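Local atomic coordinates of TetR family transcriptional regulator (Chloroflexus aurantiacus, PDB entry 3NRG), a protein that probably binds DNA at cis-regulatory sites and controls transcription, as TetR family regulators generally do. Residues A[22-25]-A[26-30]; A[53-56]-A[57-61]; A[180-183]-A[184-187]; A[126-129]-A[130-134]; A[99-102]-A[103-107]. All coordinates share one frame; numbering follows the deposited sequence.

Interaction 1. Residues A[22-25]-A[26-30]; sequences LLDE and FAQND
L22 gives its carbonyl O to the amide N of F26, 3.1 Å away, and the same O sits at the edge of the F26 ring, in its plane, 3.3 Å from CD1. One residue on, L23 O takes the amide of A27 in the same helical fashion, while the L23 side chain packs on L108 and I111 of helix 106-114 and on L64 of helix 57-78. D24 O accepts from Q28 N at 2.9 Å, and beyond it the two side chains run side by side, the Q28 amide plane turned 34° from the D24 carboxylate; OD1 and NE2 stay 3.6 Å apart, with no hydrogen bond between them. This is the last turn of helix 12-28, the helix before the predicted helix-turn-helix, within the TetR family region. E25 O holds the end of the turn: N29 ND2 reaches it at 3.2 Å with a fairly straight N-H (161°), in the carbonyl plane and on a lone pair, and N29 N adds a weak bond. E25 CG stands trans to its own amide N (chi1 -175°) and the chain then bends, bringing CD to 3.6 Å from N29 ND2, while OE2 is bonded to S35 N and forms a salt bridge with R38.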
# COMPACT_ATOMS: atom_id res chain seq x y z
N LEU A 22 -7.63 -12.91 -9.02
CA LEU A 22 -6.17 -12.83 -8.81
C LEU A 22 -5.83 -11.97 -7.59
O LEU A 22 -4.91 -12.33 -6.84
CB LEU A 22 -5.47 -12.27 -10.07
CG LEU A 22 -5.50 -13.15 -11.32
CD1 LEU A 22 -5.01 -12.39 -12.53
CD2 LEU A 22 -4.69 -14.41 -11.14
N LEU A 23 -6.57 -10.86 -7.37
CA LEU A 23 -6.35 -9.99 -6.21
C LEU A 23 -6.65 -10.73 -4.91
O LEU A 23 -5.81 -10.73 -4.01
CB LEU A 23 -7.18 -8.69 -6.31
CG LEU A 23 -6.71 -7.67 -7.33
CD1 LEU A 23 -7.71 -6.55 -7.49
CD2 LEU A 23 -5.36 -7.11 -6.96
N ASP A 24 -7.81 -11.42 -4.83
CA ASP A 24 -8.21 -12.20 -3.66
C ASP A 24 -7.18 -13.29 -3.33
O ASP A 24 -6.74 -13.37 -2.19
CB ASP A 24 -9.61 -12.81 -3.85
CG ASP A 24 -10.76 -11.86 -3.59
OD1 ASP A 24 -10.64 -11.01 -2.68
OD2 ASP A 24 -11.82 -12.03 -4.23
N GLU A 25 -6.77 -14.08 -4.35
CA GLU A 25 -5.81 -15.18 -4.19
C GLU A 25 -4.43 -14.70 -3.68
O GLU A 25 -3.87 -15.32 -2.78
CB GLU A 25 -5.67 -15.97 -5.51
CG GLU A 25 -4.79 -17.21 -5.41
CD GLU A 25 -5.33 -18.38 -4.60
OE1 GLU A 25 -6.55 -18.40 -4.31
OE2 GLU A 25 -4.54 -19.30 -4.30
N PHE A 26 -3.88 -13.63 -4.27
CA PHE A 26 -2.57 -13.12 -3.88
C PHE A 26 -2.58 -12.32 -2.56
O PHE A 26 -1.54 -12.22 -1.91
CB PHE A 26 -1.92 -12.31 -5.02
CG PHE A 26 -1.23 -13.17 -6.06
CD1 PHE A 26 -1.87 -13.50 -7.25
CD2 PHE A 26 0.06 -13.64 -5.85
CE1 PHE A 26 -1.23 -14.27 -8.22
CE2 PHE A 26 0.69 -14.44 -6.81
CZ PHE A 26 0.05 -14.74 -7.99
N ALA A 27 -3.75 -11.80 -2.14
CA ALA A 27 -3.86 -11.06 -0.88
C ALA A 27 -4.16 -11.99 0.30
O ALA A 27 -3.67 -11.76 1.41
CB ALA A 27 -4.93 -9.99 -0.99
N GLN A 28 -4.97 -13.05 0.06
CA GLN A 28 -5.38 -14.01 1.10
C GLN A 28 -4.32 -15.10 1.35
O GLN A 28 -4.39 -15.79 2.37
CB GLN A 28 -6.73 -14.66 0.75
CG GLN A 28 -7.91 -13.69 0.80
CD GLN A 28 -9.18 -14.29 0.21
OE1 GLN A 28 -9.31 -15.51 0.03
NE2 GLN A 28 -10.14 -13.44 -0.09
N ASN A 29 -3.36 -15.27 0.42
CA ASN A 29 -2.35 -16.33 0.53
C ASN A 29 -0.93 -15.82 0.26
O ASN A 29 -0.75 -14.85 -0.49
CB ASN A 29 -2.67 -17.49 -0.44
CG ASN A 29 -4.01 -18.12 -0.23
OD1 ASN A 29 -4.19 -18.99 0.63
ND2 ASN A 29 -4.99 -17.72 -1.03
N ASP A 30 0.08 -16.51 0.85
CA ASP A 30 1.50 -16.22 0.62
C ASP A 30 1.86 -16.65 -0.80
O ASP A 30 1.24 -17.58 -1.33
CB ASP A 30 2.37 -16.98 1.66
CG ASP A 30 3.87 -16.95 1.37
OD1 ASP A 30 4.46 -15.85 1.40
OD2 ASP A 30 4.44 -18.03 1.12

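Interaction 2. Residues A[53-56]-A[57-61]; sequences YFAD and KKDCY
One face of the F54 ring carries the side chain of C60: SG stands 3.8 Å above the plane over the ring centre, a Cys sulfur-aromatic contact, and CB makes a CH-pi contact over the same face, 3.7 Å from F54 CG. The F54 ring also meets the rings of F7 and F50, and both F54 and C60 pack on L22 of helix 12-28. With F54 cut back to an alanine, C60 SG would probably lose its aromatic partner and a gap would open beside L22. The other flat groups are two carboxylates, D56 and D59, whose planes stand 75° apart. D56 is the N-cap of helix 57-78; its OD1 accepts from D59 N at 3.0 Å, nearly in line with the C-O bond, and the D56 carbonyl O takes a weak bond from C60 N. D56 OD1 also lies 3.2 Å from D59 OD1, a like-charge approach that K58 probably eases: its chain bends back so that NZ makes a salt bridge to D56 OD2 at 3.0 Å and a second to D59 OD1 at 3.0 Å, from above the carboxylate plane; D59 OD1 also accepts from G1 N. The cap thus starts helix 57-78 just after the predicted helix-turn-helix, beside helix 12-28, with K57 reaching Y31 through a hydrogen bond to its O and a cation-pi contact.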
# COMPACT_ATOMS: atom_id res chain seq x y z
N TYR A 53 -2.67 -16.40 -20.33
CA TYR A 53 -2.74 -15.01 -19.90
C TYR A 53 -1.43 -14.54 -19.28
O TYR A 53 -1.05 -13.38 -19.45
CB TYR A 53 -3.92 -14.80 -18.94
CG TYR A 53 -5.22 -15.38 -19.44
CD1 TYR A 53 -5.81 -14.90 -20.61
CD2 TYR A 53 -5.88 -16.37 -18.74
CE1 TYR A 53 -7.01 -15.43 -21.09
CE2 TYR A 53 -7.09 -16.90 -19.20
CZ TYR A 53 -7.65 -16.43 -20.37
OH TYR A 53 -8.83 -16.95 -20.83
N PHE A 54 -0.74 -15.43 -18.55
CA PHE A 54 0.55 -15.14 -17.91
C PHE A 54 1.51 -16.31 -18.12
O PHE A 54 1.12 -17.46 -17.90
CB PHE A 54 0.35 -14.87 -16.40
CG PHE A 54 -0.64 -13.78 -16.08
CD1 PHE A 54 -0.25 -12.44 -16.04
CD2 PHE A 54 -1.97 -14.08 -15.81
CE1 PHE A 54 -1.18 -11.44 -15.74
CE2 PHE A 54 -2.90 -13.08 -15.53
CZ PHE A 54 -2.49 -11.76 -15.49
N ALA A 55 2.75 -16.04 -18.57
CA ALA A 55 3.75 -17.09 -18.82
C ALA A 55 3.98 -17.98 -17.58
O ALA A 55 4.09 -19.20 -17.71
CB ALA A 55 5.06 -16.48 -19.28
N ASP A 56 4.01 -17.36 -16.38
CA ASP A 56 4.17 -18.07 -15.11
C ASP A 56 3.54 -17.27 -13.95
O ASP A 56 3.01 -16.18 -14.18
CB ASP A 56 5.67 -18.39 -14.83
CG ASP A 56 6.61 -17.19 -14.89
OD1 ASP A 56 6.12 -16.04 -14.87
OD2 ASP A 56 7.84 -17.41 -14.92
N LYS A 57 3.61 -17.80 -12.71
CA LYS A 57 3.08 -17.13 -11.52
C LYS A 57 3.82 -15.81 -11.24
O LYS A 57 3.19 -14.83 -10.85
CB LYS A 57 3.17 -18.08 -10.30
CG LYS A 57 2.45 -17.56 -9.05
CD LYS A 57 2.22 -18.67 -8.00
CE LYS A 57 3.49 -19.16 -7.34
NZ LYS A 57 3.21 -20.16 -6.29
N LYS A 58 5.16 -15.78 -11.52
CA LYS A 58 6.03 -14.61 -11.35
C LYS A 58 5.51 -13.40 -12.14
O LYS A 58 5.39 -12.31 -11.57
CB LYS A 58 7.47 -14.97 -11.79
CG LYS A 58 8.47 -13.81 -11.68
CD LYS A 58 9.82 -14.15 -12.32
CE LYS A 58 9.90 -13.76 -13.79
NZ LYS A 58 9.16 -14.71 -14.66
N ASP A 59 5.20 -13.59 -13.45
CA ASP A 59 4.69 -12.53 -14.33
C ASP A 59 3.37 -11.97 -13.83
O ASP A 59 3.14 -10.76 -13.90
CB ASP A 59 4.57 -13.02 -15.78
CG ASP A 59 5.89 -13.25 -16.49
OD1 ASP A 59 6.96 -13.08 -15.83
OD2 ASP A 59 5.87 -13.58 -17.69
N CYS A 60 2.50 -12.86 -13.29
CA CYS A 60 1.20 -12.46 -12.73
C CYS A 60 1.38 -11.61 -11.47
O CYS A 60 0.72 -10.58 -11.33
CB CYS A 60 0.33 -13.69 -12.46
SG CYS A 60 -1.37 -13.29 -11.99
N TYR A 61 2.32 -12.01 -10.58
CA TYR A 61 2.63 -11.27 -9.36
C TYR A 61 3.21 -9.88 -9.66
O TYR A 61 2.84 -8.91 -9.00
CB TYR A 61 3.58 -12.07 -8.47
CG TYR A 61 3.88 -11.39 -7.15
CD1 TYR A 61 2.95 -11.41 -6.11
CD2 TYR A 61 5.09 -10.73 -6.94
CE1 TYR A 61 3.21 -10.78 -4.90
CE2 TYR A 61 5.36 -10.10 -5.72
CZ TYR A 61 4.42 -10.13 -4.71
OH TYR A 61 4.67 -9.51 -3.51

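Interaction 3. Residues A[180-183]-A[184-187]; sequences AVNP and AELL
Two backbone bonds begin the helix here: L186 N donates to N182 O at 3.3 Å, in the carbonyl plane, and L187 N to P183 O at 2.8 Å, tilted somewhat from that plane. N182 is the N-cap. Its first torsion, with CG and the amide N at the two far ends (chi1 -177°), swings the side chain forward until OD1 accepts from E185 N; at 3.5 Å this capping bond is weak. The same OD1 rests 3.3 Å from E185 CB, and the amide and carboxylate planes of the two residues are turned 67° apart. The E185 carboxylate itself leads on to R188, with which OE2 forms a salt bridge. P183 follows the cap as the first residue of the helix, a place where proline fits well because no amide hydrogen is needed from it. Besides the N-H, the L187 side chain lies against P183 O, with CB and CG each 3.4 Å from it, and CD1 of L187 approaches P183 CB more loosely. At the start of the loop A180, the first residue to leave the preceding helix, places its CB 3.9 Å from L186 CD2, an apolar touch that ties the loop to the new helix. The contact thus forms the corner between helix 157-179 and the short helix 183-189, at the surface of the C-terminal domain. From it L186 reaches on to I192 and L195 in the following loop, and L187 packs against F103 and P106, where helix 87-104 gives way to helix 106-114.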
# COMPACT_ATOMS: atom_id res chain seq x y z
N ALA A 180 -12.83 -1.58 13.13
CA ALA A 180 -13.67 -2.39 12.24
C ALA A 180 -14.08 -3.72 12.88
O ALA A 180 -13.22 -4.52 13.24
CB ALA A 180 -12.97 -2.63 10.91
N VAL A 181 -15.41 -3.94 13.04
CA VAL A 181 -15.95 -5.18 13.63
C VAL A 181 -15.76 -6.38 12.69
O VAL A 181 -15.02 -7.32 13.03
CB VAL A 181 -17.43 -5.02 14.08
N ASN A 182 -16.40 -6.35 11.51
CA ASN A 182 -16.23 -7.37 10.48
C ASN A 182 -15.63 -6.66 9.26
O ASN A 182 -16.36 -6.09 8.45
CB ASN A 182 -17.59 -8.02 10.13
CG ASN A 182 -17.48 -9.12 9.12
OD1 ASN A 182 -17.86 -8.97 7.95
ND2 ASN A 182 -16.94 -10.27 9.53
N PRO A 183 -14.28 -6.52 9.22
CA PRO A 183 -13.65 -5.70 8.17
C PRO A 183 -13.92 -6.16 6.74
O PRO A 183 -14.02 -5.32 5.85
CB PRO A 183 -12.16 -5.76 8.51
CG PRO A 183 -12.00 -6.97 9.37
CD PRO A 183 -13.27 -7.06 10.15
N ALA A 184 -14.02 -7.49 6.52
CA ALA A 184 -14.25 -8.06 5.19
C ALA A 184 -15.43 -7.42 4.46
O ALA A 184 -15.26 -6.87 3.37
CB ALA A 184 -14.45 -9.57 5.30
N GLU A 185 -16.63 -7.44 5.09
CA GLU A 185 -17.85 -6.87 4.52
C GLU A 185 -17.82 -5.34 4.54
O GLU A 185 -18.27 -4.71 3.58
CB GLU A 185 -19.09 -7.41 5.26
CG GLU A 185 -20.41 -7.07 4.59
CD GLU A 185 -21.50 -8.11 4.73
OE1 GLU A 185 -21.81 -8.49 5.89
OE2 GLU A 185 -22.10 -8.49 3.70
N LEU A 186 -17.25 -4.74 5.61
CA LEU A 186 -17.16 -3.29 5.75
C LEU A 186 -16.31 -2.64 4.63
O LEU A 186 -16.68 -1.58 4.12
CB LEU A 186 -16.59 -2.94 7.13
CG LEU A 186 -16.81 -1.52 7.63
CD1 LEU A 186 -18.31 -1.22 7.82
CD2 LEU A 186 -16.08 -1.29 8.93
N LEU A 187 -15.20 -3.29 4.24
CA LEU A 187 -14.33 -2.80 3.16
C LEU A 187 -14.96 -3.05 1.78
O LEU A 187 -14.83 -2.20 0.89
CB LEU A 187 -12.94 -3.46 3.24
CG LEU A 187 -12.03 -2.99 4.39
CD1 LEU A 187 -10.94 -4.00 4.68
CD2 LEU A 187 -11.43 -1.63 4.09

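Interaction 4. Residues A[126-129]-A[130-134]; sequences TMQV and IRHGS
The contact lies in the first turns of helix 124-147, a long helix of the tetracyclin repressor-like C-terminal domain, and side chains four residues apart meet along it. One meeting is that of M127, a selenomethionine, with R131. The M127 chain bends twice, at chi2 and chi3, laying SE over one face of the R131 guanidinium, offset toward its rim and 3.5 Å from NE. R131 itself is extended from CG to NE and runs alongside M127 in the same direction; its NE is hydrogen-bonded to the carbonyl O of A115, so the flat group is held by a polar partner while the selenium packs on its face. Next along, Q128 crosses H132 at about a right angle, yet the amide and imidazole planes are only 19° apart. Q128 NE2 comes 3.5 Å from H132 CB, while Q128 OE1 stays at 3.9 Å from H132 ND1. The helical backbone ladder runs from I130 N to T126 O, from R131 N to M127 O and from H132 N to Q128 O, the last at 2.8 Å, followed by a weak bond from G133 N to V129 O. I130 CG1 folds back to 3.3 Å from T126 O. Of the neighbours, helix 57-78 meets T126 through I65 and I130 through I69, the loop residues V120 and L122 touch M127, and S134 bonds to N165 on helix 157-179.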
# COMPACT_ATOMS: atom_id res chain seq x y z
N THR A 126 12.55 -3.05 -8.51
CA THR A 126 11.20 -3.06 -7.94
C THR A 126 11.25 -3.34 -6.43
O THR A 126 10.55 -2.69 -5.66
CB THR A 126 10.29 -4.05 -8.68
OG1 THR A 126 10.49 -3.91 -10.09
CG2 THR A 126 8.82 -3.87 -8.34
N MSE A 127 12.10 -4.32 -6.02
CA MSE A 127 12.28 -4.70 -4.62
C MSE A 127 12.79 -3.50 -3.80
O MSE A 127 12.29 -3.26 -2.70
CB MSE A 127 13.23 -5.90 -4.50
CG MSE A 127 13.29 -6.48 -3.09
SE MSE A 127 11.60 -7.30 -2.54
CE MSE A 127 11.80 -8.97 -3.48
N GLN A 128 13.75 -2.74 -4.36
CA GLN A 128 14.34 -1.56 -3.72
C GLN A 128 13.28 -0.50 -3.39
O GLN A 128 13.25 0.01 -2.27
CB GLN A 128 15.44 -0.95 -4.62
CG GLN A 128 16.17 0.26 -4.01
CD GLN A 128 17.07 -0.10 -2.85
OE1 GLN A 128 17.59 -1.23 -2.76
NE2 GLN A 128 17.31 0.86 -1.97
N VAL A 129 12.41 -0.17 -4.37
CA VAL A 129 11.33 0.82 -4.22
C VAL A 129 10.29 0.37 -3.17
O VAL A 129 9.87 1.18 -2.34
CB VAL A 129 10.68 1.14 -5.60
CG1 VAL A 129 9.43 2.01 -5.44
CG2 VAL A 129 11.68 1.81 -6.54
N ILE A 130 9.91 -0.93 -3.20
CA ILE A 130 8.92 -1.49 -2.26
C ILE A 130 9.43 -1.46 -0.81
O ILE A 130 8.72 -0.98 0.08
CB ILE A 130 8.48 -2.93 -2.71
CG1 ILE A 130 7.71 -2.91 -4.07
CG2 ILE A 130 7.70 -3.68 -1.60
CD1 ILE A 130 6.21 -2.31 -4.06
N ARG A 131 10.66 -1.94 -0.57
CA ARG A 131 11.20 -2.09 0.78
C ARG A 131 12.03 -0.90 1.32
O ARG A 131 12.22 -0.82 2.54
CB ARG A 131 12.00 -3.41 0.90
CG ARG A 131 11.13 -4.65 0.76
CD ARG A 131 11.91 -5.92 1.01
NE ARG A 131 11.05 -7.10 0.94
CZ ARG A 131 11.48 -8.35 1.09
NH1 ARG A 131 12.76 -8.59 1.32
NH2 ARG A 131 10.63 -9.36 1.00
N HIS A 132 12.54 -0.01 0.44
CA HIS A 132 13.40 1.10 0.88
C HIS A 132 12.98 2.50 0.35
O HIS A 132 13.60 3.50 0.72
CB HIS A 132 14.88 0.82 0.55
CG HIS A 132 15.41 -0.41 1.22
ND1 HIS A 132 15.51 -1.61 0.53
CD2 HIS A 132 15.79 -0.61 2.50
CE1 HIS A 132 15.99 -2.48 1.41
NE2 HIS A 132 16.16 -1.92 2.61
N GLY A 133 11.94 2.54 -0.49
CA GLY A 133 11.46 3.77 -1.11
C GLY A 133 10.94 4.80 -0.13
O GLY A 133 11.41 5.94 -0.12
N SER A 134 9.94 4.41 0.71
CA SER A 134 9.33 5.32 1.69
C SER A 134 10.32 5.79 2.78
O SER A 134 10.35 6.97 3.10
CB SER A 134 8.08 4.69 2.32
OG SER A 134 8.33 3.37 2.77

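Interaction 5. Residues A[99-102]-A[103-107]; sequences IQFQ and FHNPR
This is the closing turn of helix 87-104, where aromatic and polar side chains pack on residues one turn back just before the chain bends into helix 106-114. I99 and F103 run side by side: CG2 of I99 makes a CH-pi contact over the F103 ring, 3.6 Å from CZ. I99 O, which accepts from F103 N at 3.1 Å, also lies over a face of that ring, toward the rim. F103 keeps its CG beside the backbone N (chi1 -67°), which lays the ring back along the helix over I99, and it packs on I176 of helix 157-179 and M199 of helix 196-214. Putting a serine at F103 would probably leave I99 CG2 without its aromatic cover and open a gap toward I176 and M199. Q100 O accepts from the amide N of H104 at 3.1 Å; in the modelled conformer, one of two, H104 ND1 also donates to it, at 2.8 Å, from the opposite face of the carbonyl plane. Around the turn, N105 N donates to F101 O at 2.9 Å; N105 CB packs over a face of the F101 ring, and N105 OD1 lies 3.4 Å from CE1 of F101. P106 has no amide hydrogen to give, so Q102 O, 3.1 Å from P106 N, gets no N-H bond there and instead receives a CA-H...O contact from P106. The chemistry implies a helix end at which a histidine side chain may reinforce one carbonyl and the proline leaves out the next-but-one rung, to Q102 O.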
# COMPACT_ATOMS: atom_id res chain seq x y z
N ILE A 99 -3.53 5.84 4.21
CA ILE A 99 -4.62 5.10 4.86
C ILE A 99 -5.87 5.04 3.94
O ILE A 99 -6.51 3.99 3.83
CB ILE A 99 -4.91 5.72 6.27
CG1 ILE A 99 -3.73 5.41 7.25
CG2 ILE A 99 -6.24 5.22 6.83
CD1 ILE A 99 -3.62 6.35 8.49
N GLN A 100 -6.19 6.16 3.23
CA GLN A 100 -7.34 6.21 2.32
C GLN A 100 -7.14 5.29 1.11
O GLN A 100 -8.09 4.63 0.69
CB GLN A 100 -7.64 7.64 1.87
CG GLN A 100 -8.27 8.53 2.96
CD GLN A 100 -9.61 8.02 3.44
OE1 GLN A 100 -9.71 7.39 4.50
NE2 GLN A 100 -10.66 8.29 2.68
N PHE A 101 -5.90 5.21 0.59
CA PHE A 101 -5.58 4.32 -0.54
C PHE A 101 -5.74 2.85 -0.14
O PHE A 101 -6.20 2.03 -0.94
CB PHE A 101 -4.15 4.59 -1.07
CG PHE A 101 -3.75 3.63 -2.17
CD1 PHE A 101 -4.29 3.75 -3.45
CD2 PHE A 101 -2.91 2.55 -1.91
CE1 PHE A 101 -4.01 2.81 -4.44
CE2 PHE A 101 -2.62 1.62 -2.91
CZ PHE A 101 -3.16 1.76 -4.17
N GLN A 102 -5.35 2.51 1.11
CA GLN A 102 -5.47 1.17 1.65
C GLN A 102 -6.96 0.76 1.78
O GLN A 102 -7.32 -0.35 1.41
CB GLN A 102 -4.77 1.09 3.02
CG GLN A 102 -4.66 -0.34 3.57
CD GLN A 102 -4.25 -0.39 5.02
OE1 GLN A 102 -3.44 0.42 5.50
NE2 GLN A 102 -4.77 -1.38 5.73
N PHE A 103 -7.81 1.67 2.29
CA PHE A 103 -9.24 1.41 2.50
C PHE A 103 -10.02 1.27 1.17
O PHE A 103 -11.02 0.54 1.13
CB PHE A 103 -9.86 2.50 3.39
CG PHE A 103 -9.39 2.54 4.84
CD1 PHE A 103 -8.51 1.57 5.33
CD2 PHE A 103 -9.86 3.51 5.71
CE1 PHE A 103 -8.09 1.61 6.66
CE2 PHE A 103 -9.45 3.53 7.05
CZ PHE A 103 -8.57 2.58 7.52
N HIS A 104 -9.58 1.99 0.08
CA HIS A 104 -10.23 1.94 -1.23
C HIS A 104 -9.67 0.80 -2.10
O HIS A 104 -10.36 0.32 -3.00
CB HIS A 104 -10.13 3.29 -1.96
CG HIS A 104 -10.98 4.37 -1.36
ND1 HIS A 104 -10.44 5.35 -0.55
CD2 HIS A 104 -12.31 4.58 -1.49
CE1 HIS A 104 -11.46 6.13 -0.21
NE2 HIS A 104 -12.60 5.71 -0.75
N ASN A 105 -8.42 0.37 -1.82
CA ASN A 105 -7.78 -0.72 -2.56
C ASN A 105 -7.16 -1.72 -1.56
O ASN A 105 -5.94 -1.86 -1.51
CB ASN A 105 -6.72 -0.17 -3.52
CG ASN A 105 -7.30 0.74 -4.57
OD1 ASN A 105 -7.27 1.97 -4.44
ND2 ASN A 105 -7.87 0.16 -5.63
N PRO A 106 -8.00 -2.42 -0.74
CA PRO A 106 -7.43 -3.28 0.32
C PRO A 106 -6.61 -4.46 -0.17
O PRO A 106 -5.63 -4.82 0.47
CB PRO A 106 -8.66 -3.72 1.13
CG PRO A 106 -9.81 -3.53 0.21
CD PRO A 106 -9.47 -2.36 -0.65
N ARG A 107 -7.01 -5.08 -1.30
CA ARG A 107 -6.30 -6.24 -1.83
C ARG A 107 -4.97 -5.86 -2.45
O ARG A 107 -3.96 -6.50 -2.16
CB ARG A 107 -7.19 -7.03 -2.81
CG ARG A 107 -8.49 -7.51 -2.15
CD ARG A 107 -9.45 -8.12 -3.14
NE ARG A 107 -9.87 -7.18 -4.17
CZ ARG A 107 -10.65 -7.50 -5.20
NH1 ARG A 107 -11.12 -8.73 -5.32
NH2 ARG A 107 -10.97 -6.59 -6.11

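Along the chain the order is interaction 1, 2, 5, 4 and then 3. Interactions 1 and 2 share the TetR family region 18-64, which holds the predicted helix-turn-helix; their centres are about 14 Å apart, and they touch through L22 on F54 and C60 and F26 on K57 and Y61, joining helix 12-28 to the start of helix 57-78. Interactions 3, 4 and 5 belong to the C-terminal domain, with 3 and 4 on opposite sides of the chain's centre, their own centres about 29 Å apart. Interaction 5, nearest the chain's centre, touches interaction 3 through L187 and interaction 1 through R107, so the C-terminal part packs directly on helix 12-28.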